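PDB 6PTM: uncharacterized protein from Bacteroides ovatus CL02T12C04, which is an exo-carrageenase of glycoside hydrolase family 42, which probably trims sugar units from the chain ends of carrageenan, a sulfated galactan of red algae. Local coordinates for residues Asn52-Leu57 with Thr73-Ala78; Lys60-Lys63 with Asn67-Lys70; Tyr454-Ser459 with Ile566-Ala571; Ala600-Leu605 with Ile628-Lys633. All coordinates share one frame; numbering follows the deposited sequence.

Contact 1: Asn52-Leu57 with Thr73-Ala78; sequences NELRKL and TALRTA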
loop_
_atom_site.group_PDB
_atom_site.type_symbol
_atom_site.label_atom_id
_atom_site.label_comp_id
_atom_site.label_asym_id
_atom_site.label_seq_id
_atom_site.Cartn_x
_atom_site.Cartn_y
_atom_site.Cartn_z
ATOM N N ASN A 52 -10.433 32.646 14.926
ATOM C CA ASN A 52 -11.632 33.117 15.676
ATOM C C ASN A 52 -12.794 33.283 14.691
ATOM O O ASN A 52 -13.914 32.991 15.056
ATOM C CB ASN A 52 -11.357 34.415 16.442
ATOM C CG ASN A 52 -10.319 34.263 17.541
ATOM O OD1 ASN A 52 -10.073 33.166 18.055
ATOM N ND2 ASN A 52 -9.689 35.365 17.921
ATOM N N GLU A 53 -12.534 33.749 13.477
ATOM C CA GLU A 53 -13.592 34.012 12.470
ATOM C C GLU A 53 -14.216 32.661 12.088
ATOM O O GLU A 53 -15.464 32.526 12.183
ATOM C CB GLU A 53 -12.984 34.773 11.294
ATOM C CG GLU A 53 -14.007 35.440 10.378
ATOM C CD GLU A 53 -13.447 35.967 9.070
ATOM O OE1 GLU A 53 -12.285 36.360 9.052
ATOM O OE2 GLU A 53 -14.178 35.967 8.062
ATOM N N LEU A 54 -13.387 31.671 11.726
ATOM C CA LEU A 54 -13.893 30.319 11.379
ATOM C C LEU A 54 -14.661 29.722 12.552
ATOM O O LEU A 54 -15.713 29.133 12.294
ATOM C CB LEU A 54 -12.769 29.371 10.957
ATOM C CG LEU A 54 -13.287 28.001 10.517
ATOM C CD1 LEU A 54 -14.320 28.135 9.401
ATOM C CD2 LEU A 54 -12.144 27.090 10.096
ATOM N N ARG A 55 -14.179 29.884 13.792
ATOM C CA ARG A 55 -14.845 29.319 14.997
ATOM C C ARG A 55 -16.266 29.884 15.139
ATOM O O ARG A 55 -17.179 29.103 15.457
ATOM C CB ARG A 55 -14.066 29.596 16.289
ATOM C CG ARG A 55 -14.691 28.958 17.520
ATOM C CD ARG A 55 -13.963 29.315 18.806
ATOM N NE ARG A 55 -12.678 28.609 18.795
ATOM C CZ ARG A 55 -11.488 29.154 18.571
ATOM N NH1 ARG A 55 -11.365 30.460 18.409
ATOM N NH2 ARG A 55 -10.403 28.389 18.563
ATOM N N LYS A 56 -16.474 31.181 14.912
ATOM C CA LYS A 56 -17.845 31.753 14.995
ATOM C C LYS A 56 -18.677 31.270 13.797
ATOM O O LYS A 56 -19.861 31.015 13.973
ATOM C CB LYS A 56 -17.800 33.279 15.030
ATOM C CG LYS A 56 -16.798 33.851 16.018
ATOM C CD LYS A 56 -17.328 35.007 16.800
ATOM C CE LYS A 56 -17.786 36.142 15.914
ATOM N NZ LYS A 56 -16.706 37.135 15.727
ATOM N N LEU A 57 -18.100 31.168 12.605
ATOM C CA LEU A 57 -18.868 30.758 11.397
ATOM C C LEU A 57 -19.342 29.319 11.592
ATOM O O LEU A 57 -20.492 29.007 11.248
ATOM C CB LEU A 57 -17.993 30.887 10.148
ATOM C CG LEU A 57 -18.737 30.690 8.830
ATOM C CD1 LEU A 57 -19.752 31.806 8.621
ATOM C CD2 LEU A 57 -17.747 30.659 7.674
ATOM N N THR A 73 -12.451 20.143 11.756
ATOM C CA THR A 73 -11.169 19.421 11.574
ATOM C C THR A 73 -10.088 20.444 11.241
ATOM O O THR A 73 -8.994 20.383 11.840
ATOM C CB THR A 73 -11.284 18.319 10.514
ATOM O OG1 THR A 73 -12.262 17.385 10.976
ATOM C CG2 THR A 73 -9.960 17.642 10.256
ATOM N N ALA A 74 -10.357 21.341 10.296
ATOM C CA ALA A 74 -9.424 22.425 9.900
ATOM C C ALA A 74 -9.131 23.344 11.104
ATOM O O ALA A 74 -7.952 23.728 11.300
ATOM C CB ALA A 74 -10.004 23.210 8.735
ATOM N N LEU A 75 -10.175 23.757 11.825
ATOM C CA LEU A 75 -10.041 24.642 13.018
ATOM C C LEU A 75 -9.123 23.948 14.030
ATOM O O LEU A 75 -8.217 24.597 14.557
ATOM C CB LEU A 75 -11.415 24.900 13.642
ATOM C CG LEU A 75 -11.395 25.832 14.852
ATOM C CD1 LEU A 75 -10.980 27.230 14.430
ATOM C CD2 LEU A 75 -12.740 25.907 15.531
ATOM N N ARG A 76 -9.369 22.679 14.334
ATOM C CA ARG A 76 -8.545 21.937 15.316
ATOM C C ARG A 76 -7.103 21.854 14.814
ATOM O O ARG A 76 -6.162 22.026 15.623
ATOM C CB ARG A 76 -9.114 20.551 15.611
ATOM C CG ARG A 76 -8.277 19.760 16.604
ATOM C CD ARG A 76 -8.062 20.477 17.928
ATOM N NE ARG A 76 -9.334 20.800 18.569
ATOM C CZ ARG A 76 -10.119 19.921 19.192
ATOM N NH1 ARG A 76 -9.805 18.637 19.281
ATOM N NH2 ARG A 76 -11.248 20.341 19.733
ATOM N N THR A 77 -6.916 21.585 13.529
ATOM C CA THR A 77 -5.558 21.541 12.967
ATOM C C THR A 77 -4.866 22.881 13.235
ATOM O O THR A 77 -3.664 22.915 13.590
ATOM C CB THR A 77 -5.566 21.227 11.475
ATOM O OG1 THR A 77 -6.265 20.003 11.227
ATOM C CG2 THR A 77 -4.148 21.129 10.969
ATOM N N ALA A 78 -5.583 23.964 12.999
ATOM C CA ALA A 78 -5.051 25.327 13.121
ATOM C C ALA A 78 -4.682 25.558 14.587
ATOM O O ALA A 78 -3.524 25.971 14.850
ATOM C CB ALA A 78 -6.065 26.308 12.596
#
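L75 reaches across from helix 69-90 to helix 44-63 and lodges between L54 and R55, the closest touches made by carbon. The close side is apolar. CB of L75 lies 4.2 Å from CD2 of L54, while its branch CD2 comes within 4.0 Å of CB of R55 and about as near to the CA of that arginine. L75 gets there because its CG stands anti to the backbone N (chi1 -178°), which sends both methyls out toward the facing helix. On the same helix as R55, I51 before and I58 after this segment also touch L75, and M128 and S131 of helix 109-139 back L54, closing this side into a buried layer between three helices.

The other side is looser and faces solvent. R55 crosses L75 at about a right angle and then turns about its CG-CD bond (chi3 -71°), bringing its guanidinium round over the leucine. CD1 of L75 sits 4.3 Å above one face of that group, toward its rim. At the edge, in plane, NH1 makes a weak bond of 3.0 Å to OD1 of N52, one turn earlier on the same helix. The stronger partner is E79, beyond segment 73-78 on helix 69-90, which NH2 meets in a salt bridge. An exposed arginine thus lays its aliphatic part against a buried leucine and carries its charge past the apolar seam to E79.

Contact 2: Lys60-Lys63 with Asn67-Lys70; sequences KAKK and NTLK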
loop_
_atom_site.group_PDB
_atom_site.type_symbol
_atom_site.label_atom_id
_atom_site.label_comp_id
_atom_site.label_asym_id
_atom_site.label_seq_id
_atom_site.Cartn_x
_atom_site.Cartn_y
_atom_site.Cartn_z
ATOM N N LYS A 60 -22.401 29.369 13.864
ATOM C CA LYS A 60 -23.546 29.845 13.046
ATOM C C LYS A 60 -24.024 28.736 12.092
ATOM O O LYS A 60 -25.226 28.417 12.145
ATOM C CB LYS A 60 -23.168 31.126 12.307
ATOM C CG LYS A 60 -24.348 31.918 11.757
ATOM C CD LYS A 60 -23.924 33.220 11.093
ATOM C CE LYS A 60 -25.104 34.056 10.658
ATOM N NZ LYS A 60 -24.722 35.009 9.593
ATOM N N ALA A 61 -23.155 28.124 11.274
ATOM C CA ALA A 61 -23.566 27.009 10.365
ATOM C C ALA A 61 -24.249 25.858 11.130
ATOM O O ALA A 61 -25.269 25.348 10.647
ATOM C CB ALA A 61 -22.381 26.482 9.594
ATOM N N LYS A 62 -23.687 25.440 12.265
ATOM C CA LYS A 62 -24.249 24.394 13.163
ATOM C C LYS A 62 -25.704 24.686 13.523
ATOM O O LYS A 62 -26.508 23.725 13.493
ATOM C CB LYS A 62 -23.470 24.283 14.476
ATOM C CG LYS A 62 -22.627 23.033 14.554
ATOM C CD LYS A 62 -21.986 22.774 15.886
ATOM C CE LYS A 62 -20.742 21.923 15.734
ATOM N NZ LYS A 62 -21.039 20.677 14.979
ATOM N N LYS A 63 -26.008 25.941 13.885
ATOM C CA LYS A 63 -27.380 26.422 14.213
ATOM C C LYS A 63 -28.301 26.067 13.035
ATOM O O LYS A 63 -29.427 25.666 13.280
ATOM C CB LYS A 63 -27.384 27.924 14.560
ATOM N N ASN A 67 -23.621 20.052 8.716
ATOM C CA ASN A 67 -22.524 19.201 9.242
ATOM C C ASN A 67 -21.185 19.930 9.036
ATOM O O ASN A 67 -20.652 19.922 7.875
ATOM C CB ASN A 67 -22.479 17.829 8.551
ATOM C CG ASN A 67 -21.484 16.894 9.202
ATOM O OD1 ASN A 67 -20.599 17.368 9.932
ATOM N ND2 ASN A 67 -21.617 15.590 8.979
ATOM N N THR A 68 -20.616 20.503 10.109
ATOM C CA THR A 68 -19.374 21.317 10.052
ATOM C C THR A 68 -18.149 20.456 10.400
ATOM O O THR A 68 -17.121 21.028 10.798
ATOM C CB THR A 68 -19.416 22.520 11.005
ATOM O OG1 THR A 68 -19.798 22.061 12.299
ATOM C CG2 THR A 68 -20.369 23.588 10.556
ATOM N N LEU A 69 -18.219 19.134 10.271
ATOM C CA LEU A 69 -17.058 18.257 10.598
ATOM C C LEU A 69 -15.795 18.754 9.876
ATOM O O LEU A 69 -14.730 18.837 10.508
ATOM C CB LEU A 69 -17.368 16.799 10.246
ATOM C CG LEU A 69 -16.224 15.814 10.433
ATOM C CD1 LEU A 69 -15.772 15.755 11.903
ATOM C CD2 LEU A 69 -16.658 14.433 9.957
ATOM N N LYS A 70 -15.901 19.078 8.594
ATOM C CA LYS A 70 -14.715 19.426 7.774
ATOM C C LYS A 70 -14.035 20.666 8.386
ATOM O O LYS A 70 -12.854 20.598 8.655
ATOM C CB LYS A 70 -15.185 19.626 6.341
ATOM C CG LYS A 70 -14.099 19.947 5.343
ATOM C CD LYS A 70 -14.642 19.983 3.937
ATOM C CE LYS A 70 -13.584 20.445 2.963
ATOM N NZ LYS A 70 -14.044 20.300 1.570
HETATM O O HOH W 1 -22.200 20.023 12.716
#
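A helical hairpin turns here: A61 and K62, in the last turn of helix 44-63, meet T68, the N-cap residue of helix 69-90. The methyl CG2 of T68 packs against CB of A61 at 3.7 Å, the apolar half of the contact, and beyond it I66, L135 and M139 also touch the alanine. The hydroxyl half belongs to K62. Its chain runs nearly straight as far as CE and bends only at the last torsion (chi4 -53°), crossing T68 at about a right angle and bringing CE to 3.6 Å from OG1 of T68. NZ of K62 gives a hydrogen bond of 2.6 Å to a water, which also accepts one from the backbone N of T68 at 3.1 Å, so a single water ties the end of one helix to the start of the next.

The side chain of T68 makes no capping bond; one residue back, OD1 of N67 accepts from the backbone N of L69 at 3.0 Å, an Asx turn, with the donor tilted 26° from the plane of the side-chain carbonyl. T68 turns its OG1 elsewhere: with chi1 at 50° the hydroxyl sits between the backbone N and the carbonyl carbon, and it is hydrogen-bonded to E72, one turn into the helix. The same carboxylate forms a salt bridge with NZ of K62.

Contact 3: Tyr454-Ser459 with Ile566-Ala571; sequences YDFMKS and IFYTKA. With EDO (1,2-ethanediol), chain C.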
loop_
_atom_site.group_PDB
_atom_site.type_symbol
_atom_site.label_atom_id
_atom_site.label_comp_id
_atom_site.label_asym_id
_atom_site.label_seq_id
_atom_site.Cartn_x
_atom_site.Cartn_y
_atom_site.Cartn_z
ATOM N N TYR A 454 -0.992 -2.436 -5.426
ATOM C CA TYR A 454 -2.372 -2.525 -4.869
ATOM C C TYR A 454 -3.216 -3.432 -5.787
ATOM O O TYR A 454 -3.965 -4.320 -5.291
ATOM C CB TYR A 454 -2.901 -1.100 -4.623
ATOM C CG TYR A 454 -2.407 -0.484 -3.328
ATOM C CD1 TYR A 454 -1.319 -1.010 -2.629
ATOM C CD2 TYR A 454 -3.022 0.631 -2.790
ATOM C CE1 TYR A 454 -0.881 -0.449 -1.443
ATOM C CE2 TYR A 454 -2.587 1.208 -1.606
ATOM C CZ TYR A 454 -1.535 0.653 -0.918
ATOM O OH TYR A 454 -1.152 1.209 0.269
ATOM N N ASP A 455 -3.124 -3.218 -7.100
ATOM C CA ASP A 455 -3.910 -4.000 -8.090
ATOM C C ASP A 455 -3.494 -5.480 -8.034
ATOM O O ASP A 455 -4.376 -6.359 -8.191
ATOM C CB ASP A 455 -3.818 -3.385 -9.494
ATOM C CG ASP A 455 -4.620 -2.093 -9.630
ATOM O OD1 ASP A 455 -5.394 -1.792 -8.672
ATOM O OD2 ASP A 455 -4.439 -1.377 -10.665
ATOM N N PHE A 456 -2.221 -5.765 -7.791
ATOM C CA PHE A 456 -1.746 -7.155 -7.652
ATOM C C PHE A 456 -2.352 -7.753 -6.365
ATOM O O PHE A 456 -2.929 -8.859 -6.414
ATOM C CB PHE A 456 -0.222 -7.211 -7.763
ATOM C CG PHE A 456 0.337 -8.601 -7.603
ATOM C CD1 PHE A 456 0.348 -9.489 -8.671
ATOM C CD2 PHE A 456 0.772 -9.055 -6.361
ATOM C CE1 PHE A 456 0.836 -10.785 -8.509
ATOM C CE2 PHE A 456 1.288 -10.342 -6.213
ATOM C CZ PHE A 456 1.307 -11.210 -7.279
ATOM N N MET A 457 -2.196 -7.063 -5.243
ATOM C CA MET A 457 -2.719 -7.513 -3.932
ATOM C C MET A 457 -4.255 -7.732 -4.039
ATOM O O MET A 457 -4.748 -8.756 -3.537
ATOM C CB MET A 457 -2.390 -6.463 -2.868
ATOM C CG MET A 457 -0.955 -6.396 -2.462
ATOM S SD MET A 457 -0.692 -4.986 -1.309
ATOM C CE MET A 457 0.799 -4.231 -1.955
ATOM N N LYS A 458 -5.008 -6.828 -4.683
ATOM C CA LYS A 458 -6.472 -6.989 -4.792
ATOM C C LYS A 458 -6.816 -8.074 -5.829
ATOM O O LYS A 458 -7.881 -8.706 -5.677
ATOM C CB LYS A 458 -7.146 -5.664 -5.135
ATOM C CG LYS A 458 -7.065 -4.605 -4.039
ATOM C CD LYS A 458 -7.956 -4.926 -2.838
ATOM C CE LYS A 458 -9.370 -4.489 -3.124
ATOM N NZ LYS A 458 -10.266 -4.822 -2.010
ATOM N N SER A 459 -5.958 -8.347 -6.812
ATOM C CA SER A 459 -6.148 -9.507 -7.723
ATOM C C SER A 459 -6.061 -10.798 -6.906
ATOM O O SER A 459 -6.895 -11.716 -7.111
ATOM C CB SER A 459 -5.166 -9.472 -8.865
ATOM O OG SER A 459 -5.429 -8.345 -9.735
ATOM N N ILE A 566 -2.892 -9.366 -16.276
ATOM C CA ILE A 566 -1.495 -9.553 -16.733
ATOM C C ILE A 566 -0.970 -10.777 -16.016
ATOM O O ILE A 566 -0.974 -10.744 -14.781
ATOM C CB ILE A 566 -0.676 -8.299 -16.426
ATOM C CG1 ILE A 566 -1.201 -7.113 -17.225
ATOM C CG2 ILE A 566 0.803 -8.505 -16.654
ATOM C CD1 ILE A 566 -0.616 -5.837 -16.763
ATOM N N PHE A 567 -0.463 -11.765 -16.750
ATOM C CA PHE A 567 0.122 -12.984 -16.139
ATOM C C PHE A 567 1.431 -12.669 -15.413
ATOM O O PHE A 567 2.311 -11.998 -15.967
ATOM C CB PHE A 567 0.358 -14.102 -17.147
ATOM C CG PHE A 567 0.517 -15.425 -16.453
ATOM C CD1 PHE A 567 1.770 -15.956 -16.225
ATOM C CD2 PHE A 567 -0.590 -16.067 -15.925
ATOM C CE1 PHE A 567 1.896 -17.157 -15.542
ATOM C CE2 PHE A 567 -0.455 -17.235 -15.189
ATOM C CZ PHE A 567 0.786 -17.790 -15.031
ATOM N N TYR A 568 1.526 -13.121 -14.160
ATOM C CA TYR A 568 2.720 -12.946 -13.297
ATOM C C TYR A 568 3.172 -14.333 -12.836
ATOM O O TYR A 568 2.354 -15.174 -12.404
ATOM C CB TYR A 568 2.466 -12.022 -12.093
ATOM C CG TYR A 568 3.644 -11.962 -11.156
ATOM C CD1 TYR A 568 4.721 -11.152 -11.446
ATOM C CD2 TYR A 568 3.740 -12.768 -10.030
ATOM C CE1 TYR A 568 5.856 -11.152 -10.652
ATOM C CE2 TYR A 568 4.861 -12.745 -9.203
ATOM C CZ TYR A 568 5.938 -11.955 -9.531
ATOM O OH TYR A 568 7.063 -11.880 -8.748
ATOM N N THR A 569 4.460 -14.605 -12.916
ATOM C CA THR A 569 5.037 -15.840 -12.316
ATOM C C THR A 569 6.412 -15.547 -11.722
ATOM O O THR A 569 7.224 -14.887 -12.381
ATOM C CB THR A 569 5.138 -17.001 -13.305
ATOM O OG1 THR A 569 5.724 -18.094 -12.576
ATOM C CG2 THR A 569 5.892 -16.649 -14.569
ATOM N N LYS A 570 6.641 -16.072 -10.529
ATOM C CA LYS A 570 7.941 -16.058 -9.821
ATOM C C LYS A 570 9.008 -16.755 -10.666
ATOM O O LYS A 570 10.167 -16.439 -10.452
ATOM C CB LYS A 570 7.799 -16.761 -8.469
ATOM C CG LYS A 570 6.979 -15.975 -7.441
ATOM C CD LYS A 570 6.729 -16.717 -6.121
ATOM C CE LYS A 570 5.662 -17.774 -6.287
ATOM N NZ LYS A 570 5.470 -18.608 -5.073
ATOM N N ALA A 571 8.648 -17.705 -11.530
ATOM C CA ALA A 571 9.604 -18.338 -12.481
ATOM C C ALA A 571 10.376 -17.268 -13.274
ATOM O O ALA A 571 11.586 -17.404 -13.421
ATOM C CB ALA A 571 8.865 -19.284 -13.416
HETATM C C1 EDO C . 8.763 -19.855 -4.450
HETATM O O1 EDO C . 7.475 -20.222 -4.046
HETATM C C2 EDO C . 8.873 -19.958 -5.938
HETATM O O2 EDO C . 8.910 -21.282 -6.428
#
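F456 points the edge of its ring at the face of Y568, the one place where segments 454-459 and 566-571 touch. Followed outward from CB, Y568 meets the phenylalanine early: CB lies 4.1 Å from CE1 of F456, CG is slightly nearer, and CD2 comes within 3.8 Å of that same CE1, with CZ of F456 next to it. Past these atoms the tyrosine leaves its partner behind, and its OH is hydrogen-bonded to S573 and R405. The ring centroids are 5.3 Å apart and the planes stand at 75°, an offset edge-to-face pair. Both rings have CG anti to the backbone N (chi1 179° in F456, 174° in Y568), which sends each across the gap toward the other. L411 and E412 of helix 411-417 pack against F456.

Beyond Y568 the chain enters helix 570-575, where OG1 of T569 caps by accepting from N of A571 at 3.1 Å. K570 bends at chi3 and gives a bond of 2.8 Å from NZ to O1 of an ethanediol, probably left from crystallisation; the same NZ forms a salt bridge with D410. A methionine in place of K570 would probably leave the carboxylate of D410 without its counter-charge. Y568 lies on the link between a parallel strand and an N-capped helix, a strand-to-helix connection typical of alternating beta/alpha folds.

Contact 4: Ala600-Leu605 with Ile628-Lys633; sequences ATEGIL and IETVQK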
loop_
_atom_site.group_PDB
_atom_site.type_symbol
_atom_site.label_atom_id
_atom_site.label_comp_id
_atom_site.label_asym_id
_atom_site.label_seq_id
_atom_site.Cartn_x
_atom_site.Cartn_y
_atom_site.Cartn_z
ATOM N N ALA A 600 -2.975 -12.091 -13.099
ATOM C CA ALA A 600 -3.255 -13.545 -13.079
ATOM C C ALA A 600 -1.976 -14.247 -12.665
ATOM O O ALA A 600 -0.896 -13.807 -13.062
ATOM C CB ALA A 600 -3.721 -14.049 -14.425
ATOM N N THR A 601 -2.133 -15.300 -11.881
ATOM C CA THR A 601 -1.082 -16.261 -11.513
ATOM C C THR A 601 -1.710 -17.645 -11.534
ATOM O O THR A 601 -2.955 -17.750 -11.542
ATOM C CB THR A 601 -0.560 -15.997 -10.091
ATOM O OG1 THR A 601 -1.646 -16.196 -9.184
ATOM C CG2 THR A 601 0.006 -14.615 -9.916
ATOM N N GLU A 602 -0.913 -18.676 -11.317
ATOM C CA GLU A 602 -1.480 -20.009 -11.041
ATOM C C GLU A 602 -2.447 -19.955 -9.837
ATOM O O GLU A 602 -3.557 -20.498 -9.925
ATOM C CB GLU A 602 -0.364 -21.019 -10.786
ATOM C CG GLU A 602 -0.923 -22.390 -10.414
ATOM C CD GLU A 602 0.093 -23.518 -10.347
ATOM O OE1 GLU A 602 1.310 -23.285 -10.578
ATOM O OE2 GLU A 602 -0.348 -24.633 -10.028
ATOM N N GLY A 603 -2.049 -19.315 -8.736
ATOM C CA GLY A 603 -2.851 -19.284 -7.501
ATOM C C GLY A 603 -4.164 -18.548 -7.684
ATOM O O GLY A 603 -5.203 -19.002 -7.194
ATOM N N ILE A 604 -4.152 -17.433 -8.394
ATOM C CA ILE A 604 -5.391 -16.684 -8.715
ATOM C C ILE A 604 -6.306 -17.555 -9.590
ATOM O O ILE A 604 -7.541 -17.608 -9.319
ATOM C CB ILE A 604 -5.017 -15.323 -9.345
ATOM C CG1 ILE A 604 -4.461 -14.367 -8.287
ATOM C CG2 ILE A 604 -6.179 -14.694 -10.081
ATOM C CD1 ILE A 604 -3.747 -13.134 -8.848
ATOM N N LEU A 605 -5.774 -18.195 -10.630
ATOM C CA LEU A 605 -6.639 -19.005 -11.532
ATOM C C LEU A 605 -7.221 -20.151 -10.705
ATOM O O LEU A 605 -8.397 -20.503 -10.911
ATOM C CB LEU A 605 -5.842 -19.516 -12.739
ATOM C CG LEU A 605 -5.928 -18.650 -13.997
ATOM C CD1 LEU A 605 -5.471 -17.231 -13.716
ATOM C CD2 LEU A 605 -5.047 -19.215 -15.074
ATOM N N ILE A 628 1.684 -23.035 -17.112
ATOM C CA ILE A 628 1.208 -23.335 -18.490
ATOM C C ILE A 628 -0.033 -24.229 -18.416
ATOM O O ILE A 628 -1.009 -23.924 -19.123
ATOM C CB ILE A 628 2.359 -23.929 -19.314
ATOM C CG1 ILE A 628 3.430 -22.857 -19.532
ATOM C CG2 ILE A 628 1.816 -24.502 -20.612
ATOM C CD1 ILE A 628 4.720 -23.342 -20.123
ATOM N N GLU A 629 0.010 -25.292 -17.603
ATOM C CA GLU A 629 -1.125 -26.228 -17.382
ATOM C C GLU A 629 -2.327 -25.430 -16.880
ATOM O O GLU A 629 -3.444 -25.708 -17.336
ATOM C CB GLU A 629 -0.759 -27.348 -16.397
ATOM C CG GLU A 629 0.145 -28.398 -17.013
ATOM C CD GLU A 629 0.825 -29.343 -16.029
ATOM O OE1 GLU A 629 0.697 -29.138 -14.789
ATOM O OE2 GLU A 629 1.503 -30.277 -16.509
ATOM N N THR A 630 -2.135 -24.485 -15.956
ATOM C CA THR A 630 -3.295 -23.755 -15.418
ATOM C C THR A 630 -3.814 -22.813 -16.513
ATOM O O THR A 630 -5.044 -22.691 -16.649
ATOM C CB THR A 630 -2.950 -23.110 -14.072
ATOM O OG1 THR A 630 -2.471 -24.148 -13.220
ATOM C CG2 THR A 630 -4.128 -22.447 -13.413
ATOM N N VAL A 631 -2.934 -22.181 -17.289
ATOM C CA VAL A 631 -3.428 -21.248 -18.343
ATOM C C VAL A 631 -4.150 -22.081 -19.414
ATOM O O VAL A 631 -5.152 -21.575 -19.932
ATOM C CB VAL A 631 -2.308 -20.355 -18.904
ATOM C CG1 VAL A 631 -2.740 -19.630 -20.167
ATOM C CG2 VAL A 631 -1.831 -19.385 -17.842
ATOM N N GLN A 632 -3.740 -23.344 -19.631
ATOM C CA GLN A 632 -4.403 -24.263 -20.608
ATOM C C GLN A 632 -5.840 -24.494 -20.148
ATOM O O GLN A 632 -6.773 -24.393 -21.010
ATOM C CB GLN A 632 -3.654 -25.596 -20.790
ATOM C CG GLN A 632 -4.230 -26.473 -21.921
ATOM C CD GLN A 632 -4.305 -25.749 -23.243
ATOM O OE1 GLN A 632 -3.286 -25.396 -23.840
ATOM N NE2 GLN A 632 -5.527 -25.458 -23.684
ATOM N N LYS A 633 -6.037 -24.757 -18.851
ATOM C CA LYS A 633 -7.388 -25.052 -18.291
ATOM C C LYS A 633 -8.289 -23.837 -18.542
ATOM O O LYS A 633 -9.502 -24.023 -18.789
ATOM C CB LYS A 633 -7.348 -25.451 -16.808
ATOM C CG LYS A 633 -6.802 -26.844 -16.523
ATOM C CD LYS A 633 -7.102 -27.400 -15.140
#
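T630 wedges its side chain between E602 and L605 of the facing helix, its two branches going to different partners. The methyl CG2 presses on CB of L605 at 3.5 Å, tighter than usual for two carbons, and CD2 of the same leucine closes in at 3.7 Å as the two side chains slide past each other in opposite directions. OG1 of T630 lies 3.7 Å from CG of E602, whose chain crosses the threonine at about a right angle. Next along, CD2 of L605 reaches CG2 of V631 at 4.2 Å.

One shell out, T630 OG1 bonds back to the carbonyl of S626, and that serine's own hydroxyl binds OE1 of E602; the other carboxylate oxygen forms a salt bridge with K606. The chi1 of -55° sets OG1 beside the backbone N and leaves the methyl anti to it, pointed at L605. A serine in place of T630 would lack the methyl and would probably open a gap against CB and CD2 of L605. Farther back, helix 602-607 is itself fixed at its start, where T601 as N-cap accepts at OG1 from N of I604 at 2.9 Å in a nearly straight bond (172°). With no hydrogen bond running between them, the two segments are held by van der Waals contact, largely apolar at L605, and the polar groups at the border are satisfied by neighbours such as S626 and K606.

Overall arrangement
The four contacts form two pairs on opposite sides of the chain's centre. Contacts 1 and 2 both join helix 44-63 to helix 69-90, their centres 11 Å apart, with contact 2 nested at the turn inside the loop that contact 1 closes. Contacts 3 and 4 follow in series, 12 Å apart and in touch: strand 564-567 pairs in parallel with strand 597-600 through probable backbone bonds such as I566 O with A600 N, 2.9 Å. Contact 3 links the region of this five-stranded parallel sheet to helix 448-460; contact 4 joins two helices of that region. Some 45 Å separates the centres of contacts 1 and 3, so the pairs belong to separate parts of the chain, an N-terminal helical hairpin and a later alpha/beta region.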